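Putative Lipoprotein (Clostridium perfringens, PDB 5J7R) is of unknown function but carries a GerMN-type domain of the sporulation and spore germination family, and is probably a lipid-linked protein of the cell envelope. Local coordinates at residues 109-121 and 146-158. Numbering follows the deposited sequence. Where two conformers were deposited one is given.
Sequences KEQATLEGIIATI and FDISKPFGKEDIP
L114, I118 and the aliphatic part of E115 on the helix meet F146, F152 and I157 of the C-terminal loop, which runs along one side of that helix. L114 directs CD1 at the root of the F146 side chain, 3.7 Å from F146 CB, while its other methyl turns to F152; a branched leucine end suits a place between two rings. One turn on, I118 sends CD1 obliquely against the F152 ring, 3.6 Å from CE2. Its CG1 lies anti to the carbonyl carbon (chi1 -71°), which extends CD1 toward the loop, where it also meets I157 CD1. The same I157 methyl presses on E115 CG at 3.4 Å, so the glutamate adds its methylenes to the apolar surface. Its carboxylate continues outward, where OE2 accepts a hydrogen bond from Q111 NE2 from above the carboxylate plane, one helical turn away. Q111 sets CB obliquely against the far end of the F146 ring, near CE1 and CZ, its amide plane turned 63° from the ring.

At the helix's earlier end E110 is buried and stretched out, CG anti to the backbone N (chi1 -177°). Its carboxylate stands almost perpendicular to the F146 ring, with OE1 at the ring edge, 3.4 Å from CD1. The backbone N-H groups of N145 and G143 satisfy the two buried oxygens, tying the chain just before F146 to the helix. The curled chain of K154 crosses E115 at about a right angle; lysine is long enough to pass I118 CG2 with its methylenes and still give a weak bond from NZ to E115 O (3.1 Å). Behind the contact, I130 of strand 129-134 touches both I118 and F152. The loop thus covers one flank of a helix whose I117 and I121 pack on the mixed sheet, an alpha/beta layering consistent with a GerMN-type domain.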
ATOM      1  N   LYS A 109     -30.513  -0.067  11.732  1.00 72.45           N
ATOM      2  CA  LYS A 109     -29.246   0.664  11.856  1.00 69.32           C
ATOM      3  C   LYS A 109     -28.083  -0.327  11.973  1.00 67.41           C
ATOM      4  O   LYS A 109     -27.051  -0.167  11.307  1.00 64.93           O
ATOM      5  CB  LYS A 109     -29.283   1.600  13.073  1.00 69.15           C
ATOM      6  CG  LYS A 109     -28.087   2.480  13.310  1.00 73.63           C
ATOM      7  CD  LYS A 109     -27.999   3.621  12.310  1.00 78.98           C
ATOM      8  CE  LYS A 109     -26.607   4.309  12.385  1.00 80.47           C
ATOM      9  NZ  LYS A 109     -26.480   5.651  11.737  1.00 85.74           N
ATOM     10  N   GLU A 110     -28.258  -1.359  12.798  1.00 68.06           N
ATOM     11  CA  GLU A 110     -27.216  -2.368  12.989  1.00 70.14           C
ATOM     12  C   GLU A 110     -26.933  -3.113  11.689  1.00 69.42           C
ATOM     13  O   GLU A 110     -25.782  -3.442  11.405  1.00 66.67           O
ATOM     14  CB  GLU A 110     -27.579  -3.363  14.097  1.00 71.58           C
ATOM     15  CG  GLU A 110     -26.476  -4.393  14.362  1.00 74.33           C
ATOM     16  CD  GLU A 110     -26.772  -5.354  15.502  1.00 74.99           C
ATOM     17  OE1 GLU A 110     -27.956  -5.580  15.768  1.00 77.47           O
ATOM     18  OE2 GLU A 110     -25.818  -5.910  16.107  1.00 77.40           O
ATOM     19  N   GLN A 111     -27.967  -3.376  10.900  1.00 71.74           N
ATOM     20  CA  GLN A 111     -27.769  -4.080   9.634  1.00 70.10           C
ATOM     21  C   GLN A 111     -26.972  -3.211   8.657  1.00 65.26           C
ATOM     22  O   GLN A 111     -26.162  -3.726   7.893  1.00 65.80           O
ATOM     23  CB  GLN A 111     -29.098  -4.512   9.015  1.00 71.45           C
ATOM     24  CG  GLN A 111     -28.918  -5.304   7.728  1.00 73.14           C
ATOM     25  CD  GLN A 111     -30.209  -5.849   7.161  1.00 77.02           C
ATOM     26  OE1 GLN A 111     -31.243  -5.873   7.830  1.00 76.66           O
ATOM     27  NE2 GLN A 111     -30.151  -6.309   5.917  1.00 80.12           N
ATOM     28  N   ALA A 112     -27.201  -1.901   8.689  1.00 65.08           N
ATOM     29  CA  ALA A 112     -26.483  -0.972   7.809  1.00 64.19           C
ATOM     30  C   ALA A 112     -25.013  -0.925   8.211  1.00 60.26           C
ATOM     31  O   ALA A 112     -24.132  -0.857   7.360  1.00 64.68           O
ATOM     32  CB  ALA A 112     -27.099   0.414   7.873  1.00 65.00           C
ATOM     33  N   THR A 113     -24.757  -0.973   9.516  1.00 59.67           N
ATOM     34  CA  THR A 113     -23.401  -0.968  10.040  1.00 55.97           C
ATOM     35  C   THR A 113     -22.619  -2.173   9.541  1.00 55.94           C
ATOM     36  O   THR A 113     -21.527  -2.022   8.995  1.00 55.54           O
ATOM     37  CB  THR A 113     -23.396  -0.965  11.577  1.00 59.32           C
ATOM     38  OG1 THR A 113     -23.910   0.283  12.046  1.00 56.77           O
ATOM     39  CG2 THR A 113     -21.980  -1.156  12.130  1.00 60.37           C
ATOM     40  N   LEU A 114     -23.180  -3.365   9.710  1.00 56.59           N
ATOM     41  CA  LEU A 114     -22.504  -4.588   9.267  1.00 56.98           C
ATOM     42  C   LEU A 114     -22.326  -4.616   7.740  1.00 58.68           C
ATOM     43  O   LEU A 114     -21.270  -5.019   7.245  1.00 66.15           O
ATOM     44  CB  LEU A 114     -23.238  -5.833   9.772  1.00 56.66           C
ATOM     45  CG  LEU A 114     -23.456  -5.897  11.296  1.00 58.22           C
ATOM     46  CD1 LEU A 114     -24.159  -7.199  11.660  1.00 61.15           C
ATOM     47  CD2 LEU A 114     -22.170  -5.750  12.098  1.00 58.58           C
ATOM     48  N   GLU A 115     -23.342  -4.179   6.999  1.00 59.88           N
ATOM     49  CA  GLU A 115     -23.245  -4.143   5.538  1.00 61.28           C
ATOM     50  C   GLU A 115     -22.217  -3.095   5.087  1.00 58.39           C
ATOM     51  O   GLU A 115     -21.525  -3.300   4.091  1.00 58.23           O
ATOM     52  CB  GLU A 115     -24.602  -3.875   4.882  1.00 63.73           C
ATOM     53  CG  GLU A 115     -25.594  -5.023   5.021  1.00 69.21           C
ATOM     54  CD  GLU A 115     -26.946  -4.756   4.366  1.00 72.50           C
ATOM     55  OE1 GLU A 115     -27.205  -3.601   3.998  1.00 78.02           O
ATOM     56  OE2 GLU A 115     -27.766  -5.697   4.236  1.00 76.46           O
ATOM     57  N   GLY A 116     -22.123  -1.985   5.826  1.00 53.51           N
ATOM     58  CA  GLY A 116     -21.170  -0.910   5.515  1.00 53.09           C
ATOM     59  C   GLY A 116     -19.714  -1.324   5.724  1.00 47.03           C
ATOM     60  O   GLY A 116     -18.849  -1.008   4.916  1.00 43.54           O
ATOM     61  N   ILE A 117     -19.460  -2.044   6.811  1.00 47.18           N
ATOM     62  CA  ILE A 117     -18.129  -2.540   7.114  1.00 49.22           C
ATOM     63  C   ILE A 117     -17.727  -3.557   6.030  1.00 49.41           C
ATOM     64  O   ILE A 117     -16.645  -3.460   5.461  1.00 50.32           O
ATOM     65  CB  ILE A 117     -18.062  -3.154   8.527  1.00 49.46           C
ATOM     66  CG1 ILE A 117     -18.333  -2.061   9.566  1.00 50.46           C
ATOM     67  CG2 ILE A 117     -16.684  -3.754   8.799  1.00 50.54           C
ATOM     68  CD1 ILE A 117     -18.492  -2.565  10.989  1.00 51.17           C
ATOM     69  N   ILE A 118     -18.617  -4.497   5.736  1.00 52.14           N
ATOM     70  CA  ILE A 118     -18.363  -5.523   4.716  1.00 53.07           C
ATOM     71  C   ILE A 118     -18.142  -4.926   3.344  1.00 52.32           C
ATOM     72  O   ILE A 118     -17.180  -5.275   2.667  1.00 54.90           O
ATOM     73  CB  ILE A 118     -19.503  -6.558   4.659  1.00 56.77           C
ATOM     74  CG1 ILE A 118     -19.449  -7.417   5.926  1.00 62.34           C
ATOM     75  CG2 ILE A 118     -19.366  -7.470   3.436  1.00 57.77           C
ATOM     76  CD1 ILE A 118     -20.559  -8.440   6.043  1.00 67.84           C
ATOM     77  N   ALA A 119     -19.020  -4.021   2.935  1.00 51.26           N
ATOM     78  CA  ALA A 119     -18.890  -3.405   1.622  1.00 51.87           C
ATOM     79  C   ALA A 119     -17.571  -2.643   1.515  1.00 50.17           C
ATOM     80  O   ALA A 119     -16.945  -2.633   0.461  1.00 52.95           O
ATOM     81  CB  ALA A 119     -20.055  -2.479   1.347  1.00 52.80           C
ATOM     82  N   THR A 120     -17.159  -2.015   2.611  1.00 48.47           N
ATOM     83  CA  THR A 120     -15.921  -1.242   2.615  1.00 51.15           C
ATOM     84  C   THR A 120     -14.696  -2.151   2.593  1.00 49.23           C
ATOM     85  O   THR A 120     -13.821  -1.988   1.748  1.00 46.89           O
ATOM     86  CB  THR A 120     -15.849  -0.324   3.837  1.00 49.77           C
ATOM     87  OG1 THR A 120     -17.006   0.527   3.859  1.00 48.34           O
ATOM     88  CG2 THR A 120     -14.579   0.529   3.812  1.00 48.53           C
ATOM     89  N   ILE A 121     -14.661  -3.112   3.507  1.00 48.55           N
ATOM     90  CA  ILE A 121     -13.545  -4.050   3.613  1.00 50.92           C
ATOM     91  C   ILE A 121     -13.398  -5.040   2.463  1.00 50.84           C
ATOM     92  O   ILE A 121     -12.279  -5.283   2.017  1.00 51.01           O
ATOM     93  CB  ILE A 121     -13.563  -4.796   4.965  1.00 53.89           C
ATOM     94  CG1 ILE A 121     -13.258  -3.820   6.094  1.00 60.02           C
ATOM     95  CG2 ILE A 121     -12.514  -5.896   5.006  1.00 59.23           C
ATOM     96  CD1 ILE A 121     -11.874  -3.179   6.021  1.00 65.21           C
ATOM     97  N   PHE A 146     -28.053  -8.686  15.798  1.00 81.09           N
ATOM     98  CA  PHE A 146     -27.308  -9.566  14.902  1.00 79.97           C
ATOM     99  C   PHE A 146     -26.213 -10.339  15.609  1.00 80.35           C
ATOM    100  O   PHE A 146     -25.480  -9.794  16.428  1.00 73.99           O
ATOM    101  CB  PHE A 146     -26.741  -8.782  13.714  1.00 78.31           C
ATOM    102  CG  PHE A 146     -27.780  -8.373  12.717  1.00 80.35           C
ATOM    103  CD1 PHE A 146     -28.479  -7.188  12.865  1.00 81.26           C
ATOM    104  CD2 PHE A 146     -28.068  -9.190  11.625  1.00 82.25           C
ATOM    105  CE1 PHE A 146     -29.446  -6.818  11.948  1.00 83.84           C
ATOM    106  CE2 PHE A 146     -29.033  -8.825  10.705  1.00 85.25           C
ATOM    107  CZ  PHE A 146     -29.725  -7.636  10.867  1.00 86.36           C
ATOM    108  N   ASP A 147     -26.117 -11.620  15.258  1.00 85.32           N
ATOM    109  CA  ASP A 147     -25.133 -12.526  15.827  1.00 85.24           C
ATOM    110  C   ASP A 147     -23.810 -12.426  15.066  1.00 80.00           C
ATOM    111  O   ASP A 147     -23.732 -12.799  13.891  1.00 83.11           O
ATOM    112  CB  ASP A 147     -25.670 -13.965  15.778  1.00 91.06           C
ATOM    113  CG  ASP A 147     -24.767 -14.967  16.492  1.00 95.10           C
ATOM    114  OD1 ASP A 147     -23.783 -14.552  17.142  1.00 93.94           O
ATOM    115  OD2 ASP A 147     -25.061 -16.182  16.419  1.00105.51           O
ATOM    116  N   ILE A 148     -22.786 -11.903  15.739  1.00 75.70           N
ATOM    117  CA  ILE A 148     -21.430 -11.764  15.152  1.00 71.25           C
ATOM    118  C   ILE A 148     -20.428 -12.625  15.935  1.00 71.74           C
ATOM    119  O   ILE A 148     -19.274 -12.257  16.129  1.00 68.40           O
ATOM    120  CB  ILE A 148     -20.953 -10.297  15.041  1.00 66.39           C
ATOM    121  CG1 ILE A 148     -20.931  -9.608  16.396  1.00 64.73           C
ATOM    122  CG2 ILE A 148     -21.891  -9.535  14.111  1.00 65.85           C
ATOM    123  CD1 ILE A 148     -20.176  -8.299  16.354  1.00 62.24           C
ATOM    124  N   SER A 149     -20.905 -13.786  16.365  1.00 78.90           N
ATOM    125  CA  SER A 149     -20.114 -14.736  17.135  1.00 82.63           C
ATOM    126  C   SER A 149     -19.034 -15.406  16.289  1.00 82.79           C
ATOM    127  O   SER A 149     -17.974 -15.762  16.812  1.00 83.98           O
ATOM    128  CB  SER A 149     -21.039 -15.806  17.737  1.00 86.88           C
ATOM    129  OG  SER A 149     -20.324 -16.745  18.512  1.00 95.42           O
ATOM    130  N   LYS A 150     -19.295 -15.565  14.988  1.00 82.27           N
ATOM    131  CA  LYS A 150     -18.341 -16.208  14.088  1.00 83.52           C
ATOM    132  C   LYS A 150     -18.083 -15.296  12.870  1.00 80.62           C
ATOM    133  O   LYS A 150     -18.685 -14.217  12.755  1.00 77.55           O
ATOM    134  CB  LYS A 150     -18.885 -17.600  13.687  1.00 88.25           C
ATOM    135  CG  LYS A 150     -19.383 -18.400  14.884  1.00 93.29           C
ATOM    136  CD  LYS A 150     -19.943 -19.755  14.490  1.00 99.95           C
ATOM    137  CE  LYS A 150     -20.646 -20.451  15.643  1.00106.30           C
ATOM    138  NZ  LYS A 150     -21.385 -21.691  15.264  1.00112.06           N
ATOM    139  N   PRO A 151     -17.132 -15.677  11.994  1.00 81.54           N
ATOM    140  CA  PRO A 151     -16.885 -14.849  10.803  1.00 80.69           C
ATOM    141  C   PRO A 151     -18.097 -14.850   9.874  1.00 82.61           C
ATOM    142  O   PRO A 151     -18.843 -15.834   9.852  1.00 87.17           O
ATOM    143  CB  PRO A 151     -15.693 -15.540  10.133  1.00 81.90           C
ATOM    144  CG  PRO A 151     -15.011 -16.276  11.233  1.00 81.97           C
ATOM    145  CD  PRO A 151     -16.105 -16.722  12.151  1.00 82.59           C
ATOM    146  N   PHE A 152     -18.290 -13.770   9.116  1.00 80.47           N
ATOM    147  CA  PHE A 152     -19.436 -13.667   8.204  1.00 80.61           C
ATOM    148  C   PHE A 152     -19.173 -12.750   7.018  1.00 79.42           C
ATOM    149  O   PHE A 152     -18.335 -11.849   7.087  1.00 78.72           O
ATOM    150  CB  PHE A 152     -20.685 -13.183   8.965  1.00 79.21           C
ATOM    151  CG  PHE A 152     -20.545 -11.814   9.572  1.00 75.98           C
ATOM    152  CD1 PHE A 152     -19.967 -11.651  10.818  1.00 74.24           C
ATOM    153  CD2 PHE A 152     -21.000 -10.688   8.900  1.00 76.41           C
ATOM    154  CE1 PHE A 152     -19.815 -10.391  11.377  1.00 73.08           C
ATOM    155  CE2 PHE A 152     -20.861  -9.424   9.457  1.00 73.84           C
ATOM    156  CZ  PHE A 152     -20.268  -9.277  10.699  1.00 73.87           C
ATOM    157  N   GLY A 153     -19.898 -13.010   5.931  1.00 81.68           N
ATOM    158  CA  GLY A 153     -19.815 -12.230   4.698  1.00 82.39           C
ATOM    159  C   GLY A 153     -21.166 -11.580   4.455  1.00 84.47           C
ATOM    160  O   GLY A 153     -22.045 -11.642   5.317  1.00 83.13           O
ATOM    161  N   LYS A 154     -21.327 -10.952   3.290  1.00 88.65           N
ATOM    162  CA  LYS A 154     -22.583 -10.275   2.918  1.00 94.15           C
ATOM    163  C   LYS A 154     -23.772 -11.245   2.953  1.00 99.15           C
ATOM    164  O   LYS A 154     -24.798 -10.959   3.578  1.00 97.77           O
ATOM    165  CB  LYS A 154     -22.467  -9.666   1.506  1.00100.14           C
ATOM    166  CG  LYS A 154     -23.694  -8.831   1.062  1.00106.23           C
ATOM    167  CD  LYS A 154     -23.834  -7.491   1.757  1.00107.17           C
ATOM    168  CE  LYS A 154     -22.748  -6.503   1.351  1.00106.95           C
ATOM    169  NZ  LYS A 154     -22.887  -5.197   2.050  1.00102.54           N
ATOM    170  N   GLU A 155     -23.609 -12.388   2.282  0.50103.09           N
ATOM    171  CA  GLU A 155     -24.646 -13.435   2.194  0.50108.65           C
ATOM    172  C   GLU A 155     -25.164 -13.927   3.548  0.50107.20           C
ATOM    173  O   GLU A 155     -26.345 -14.220   3.697  0.50108.96           O
ATOM    174  CB  GLU A 155     -24.104 -14.655   1.437  0.50112.91           C
ATOM    175  CG  GLU A 155     -23.649 -14.385   0.012  0.50115.35           C
ATOM    176  CD  GLU A 155     -24.772 -13.891  -0.877  0.50119.62           C
ATOM    177  OE1 GLU A 155     -24.491 -13.499  -2.028  0.50121.28           O
ATOM    178  OE2 GLU A 155     -25.936 -13.896  -0.425  0.50123.11           O
ATOM    179  N   ASP A 156     -24.265 -14.020   4.522  1.00103.72           N
ATOM    180  CA  ASP A 156     -24.608 -14.504   5.859  1.00102.17           C
ATOM    181  C   ASP A 156     -25.406 -13.548   6.753  1.00 99.29           C
ATOM    182  O   ASP A 156     -25.940 -13.991   7.758  1.00 99.02           O
ATOM    183  CB  ASP A 156     -23.306 -14.858   6.597  1.00 99.71           C
ATOM    184  CG  ASP A 156     -22.438 -15.864   5.835  1.00101.82           C
ATOM    185  OD1 ASP A 156     -22.989 -16.780   5.188  1.00105.57           O
ATOM    186  OD2 ASP A 156     -21.191 -15.737   5.909  1.00 97.01           O
ATOM    187  N   ILE A 157     -25.506 -12.264   6.399  1.00 98.20           N
ATOM    188  CA  ILE A 157     -26.203 -11.276   7.260  1.00 99.15           C
ATOM    189  C   ILE A 157     -27.662 -11.602   7.625  1.00101.49           C
ATOM    190  O   ILE A 157     -28.000 -11.597   8.814  1.00100.92           O
ATOM    191  CB  ILE A 157     -26.069  -9.822   6.727  1.00101.38           C
ATOM    192  CG1 ILE A 157     -24.592  -9.402   6.707  1.00 99.83           C
ATOM    193  CG2 ILE A 157     -26.859  -8.851   7.604  1.00100.26           C
ATOM    194  CD1 ILE A 157     -24.339  -8.037   6.105  1.00100.16           C
ATOM    195  N   PRO A 158     -28.534 -11.862   6.625  1.00106.47           N
ATOM    196  CA  PRO A 158     -29.936 -12.200   6.967  1.00109.38           C
ATOM    197  C   PRO A 158     -30.083 -13.416   7.906  1.00109.11           C
ATOM    198  O   PRO A 158     -30.969 -13.428   8.760  1.00108.15           O
ATOM    199  CB  PRO A 158     -30.568 -12.495   5.600  1.00113.59           C
ATOM    200  CG  PRO A 158     -29.748 -11.722   4.628  1.00111.32           C
ATOM    201  CD  PRO A 158     -28.343 -11.749   5.166  1.00107.67           C
TER